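Local coordinates for protein magnesium-protoporphyrin O-methyltransferase (Synechocystis sp., PDB 4QDJ) that transfers a methyl group from S-adenosyl-L-methionine to Mg-protoporphyrin IX, giving its 13-monomethyl ester in chlorophyll biosynthesis, at residues M148-A153 / R199-D204. Residues are numbered along the deposited sequence; the frame is centred on the assembly and turned at random.
Sequences MISHLA and RKILGD
Ile149 meets Ile201 and Leu202 in a small, mainly apolar helix-to-helix contact between helices 142-155 and 195-204, two neighbours lying on the same face of the central sheet in this class I methyltransferase fold. The segments point the same general way, inclined by 37°, with their axes 9.6 Å apart at closest approach. No hydrogen bond joins them; methyl groups make the closest approaches. The branch methyl CG2 of Ile149 packs against CG2 of Ile201 at 3.7 Å, and the same methyl lies 3.8 Å from CD2 of Leu202, so one carbon serves both partners. In each isoleucine CG2 stands anti to the backbone N, which carries this short branch into the interface, and the two side chains cross at about a right angle. At the margin, Ser150 in one of its two conformers makes no polar bond to segment 199-204; this hydroxyl is hydrogen-bonded instead to Ser146 O and to ND2 of Asn205, just past the end of helix 195-204. In that conformer Asn205 ND2, also hydrogen-bonded to Ile201 O, links the two helices beside the methyl packing. Beneath the pair, Ile149 and Leu202 both rest on Leu162 of strand 159-164, while Leu202 reaches Ile209 and Ala153 touches Phe207, both on the edge strand 207-216.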
loop_
_atom_site.group_PDB
_atom_site.type_symbol
_atom_site.label_atom_id
_atom_site.label_comp_id
_atom_site.label_asym_id
_atom_site.label_seq_id
_atom_site.Cartn_x
_atom_site.Cartn_y
_atom_site.Cartn_z
ATOM N N MET A 148 -0.171 -10.762 -8.149
ATOM C CA MET A 148 0.350 -9.986 -7.030
ATOM C C MET A 148 -0.407 -10.289 -5.741
ATOM O O MET A 148 0.199 -10.495 -4.691
ATOM C CB MET A 148 0.294 -8.491 -7.344
ATOM C CG MET A 148 1.282 -8.058 -8.413
ATOM S SD MET A 148 1.034 -6.366 -8.981
ATOM C CE MET A 148 1.246 -5.446 -7.462
ATOM N N ILE A 149 -1.734 -10.315 -5.829
ATOM C CA ILE A 149 -2.566 -10.626 -4.672
ATOM C C ILE A 149 -2.281 -12.032 -4.150
ATOM O O ILE A 149 -2.186 -12.246 -2.943
ATOM C CB ILE A 149 -4.065 -10.475 -4.998
ATOM C CG1 ILE A 149 -4.400 -9.003 -5.251
ATOM C CG2 ILE A 149 -4.919 -11.021 -3.865
ATOM C CD1 ILE A 149 -5.791 -8.777 -5.797
ATOM N N SER A 150 -2.134 -12.986 -5.064
ATOM C CA SER A 150 -1.842 -14.361 -4.678
ATOM C C SER A 150 -0.507 -14.459 -3.945
ATOM O O SER A 150 -0.377 -15.201 -2.974
ATOM C CB SER A 150 -1.860 -15.281 -5.900
ATOM O OG SER A 150 -3.158 -15.340 -6.465
ATOM N N HIS A 151 0.483 -13.699 -4.400
ATOM C CA HIS A 151 1.773 -13.717 -3.725
ATOM C C HIS A 151 1.684 -13.084 -2.340
ATOM O O HIS A 151 2.221 -13.618 -1.372
ATOM C CB HIS A 151 2.857 -13.015 -4.539
ATOM C CG HIS A 151 4.210 -13.097 -3.910
ATOM N ND1 HIS A 151 4.981 -14.240 -3.956
ATOM C CD2 HIS A 151 4.917 -12.196 -3.189
ATOM C CE1 HIS A 151 6.113 -14.030 -3.308
ATOM N NE2 HIS A 151 6.098 -12.799 -2.830
ATOM N N LEU A 152 1.007 -11.944 -2.255
ATOM C CA LEU A 152 0.821 -11.269 -0.976
ATOM C C LEU A 152 0.071 -12.164 0.003
ATOM O O LEU A 152 0.392 -12.204 1.194
ATOM C CB LEU A 152 0.078 -9.946 -1.168
ATOM C CG LEU A 152 0.844 -8.857 -1.922
ATOM C CD1 LEU A 152 -0.038 -7.640 -2.132
ATOM C CD2 LEU A 152 2.115 -8.476 -1.173
ATOM N N ALA A 153 -0.920 -12.889 -0.509
ATOM C CA ALA A 153 -1.697 -13.808 0.313
ATOM C C ALA A 153 -0.805 -14.882 0.927
ATOM O O ALA A 153 -1.014 -15.294 2.067
ATOM C CB ALA A 153 -2.814 -14.442 -0.505
ATOM N N ARG A 199 -12.557 -9.964 -5.096
ATOM C CA ARG A 199 -13.107 -10.893 -4.114
ATOM C C ARG A 199 -12.895 -12.348 -4.527
ATOM O O ARG A 199 -12.649 -13.209 -3.682
ATOM C CB ARG A 199 -14.595 -10.626 -3.882
ATOM C CG ARG A 199 -14.890 -9.388 -3.049
ATOM C CD ARG A 199 -16.391 -9.196 -2.906
ATOM N NE ARG A 199 -16.736 -8.037 -2.091
ATOM C CZ ARG A 199 -17.209 -8.102 -0.851
ATOM N NH1 ARG A 199 -17.401 -9.279 -0.268
ATOM N NH2 ARG A 199 -17.497 -6.987 -0.195
ATOM N N LYS A 200 -12.990 -12.615 -5.828
ATOM C CA LYS A 200 -12.786 -13.961 -6.352
ATOM C C LYS A 200 -11.346 -14.417 -6.134
ATOM O O LYS A 200 -11.101 -15.539 -5.689
ATOM C CB LYS A 200 -13.149 -14.018 -7.840
ATOM C CG LYS A 200 -12.986 -15.388 -8.483
ATOM C CD LYS A 200 -13.824 -16.435 -7.771
ATOM C CE LYS A 200 -13.931 -17.714 -8.590
ATOM N NZ LYS A 200 -12.601 -18.303 -8.903
ATOM N N ILE A 201 -10.398 -13.537 -6.444
ATOM C CA ILE A 201 -8.981 -13.831 -6.256
ATOM C C ILE A 201 -8.667 -14.081 -4.783
ATOM O O ILE A 201 -7.930 -15.007 -4.443
ATOM C CB ILE A 201 -8.099 -12.687 -6.794
ATOM C CG1 ILE A 201 -8.334 -12.502 -8.294
ATOM C CG2 ILE A 201 -6.626 -12.962 -6.518
ATOM C CD1 ILE A 201 -7.888 -11.158 -8.818
ATOM N N LEU A 202 -9.237 -13.260 -3.908
ATOM C CA LEU A 202 -9.046 -13.436 -2.473
ATOM C C LEU A 202 -9.633 -14.765 -2.004
ATOM O O LEU A 202 -9.015 -15.484 -1.219
ATOM C CB LEU A 202 -9.656 -12.265 -1.699
ATOM C CG LEU A 202 -8.879 -10.950 -1.802
ATOM C CD1 LEU A 202 -9.693 -9.779 -1.258
ATOM C CD2 LEU A 202 -7.544 -11.060 -1.075
ATOM N N GLY A 203 -10.823 -15.089 -2.500
ATOM C CA GLY A 203 -11.468 -16.349 -2.178
ATOM C C GLY A 203 -10.667 -17.548 -2.651
ATOM O O GLY A 203 -10.566 -18.553 -1.946
ATOM N N ASP A 204 -10.091 -17.440 -3.845
ATOM C CA ASP A 204 -9.268 -18.512 -4.401
ATOM C C ASP A 204 -8.036 -18.774 -3.538
ATOM O O ASP A 204 -7.506 -19.885 -3.517
ATOM C CB ASP A 204 -8.835 -18.182 -5.834
ATOM C CG ASP A 204 -9.980 -18.270 -6.829
ATOM O OD1 ASP A 204 -11.011 -18.899 -6.507
ATOM O OD2 ASP A 204 -9.840 -17.718 -7.941
#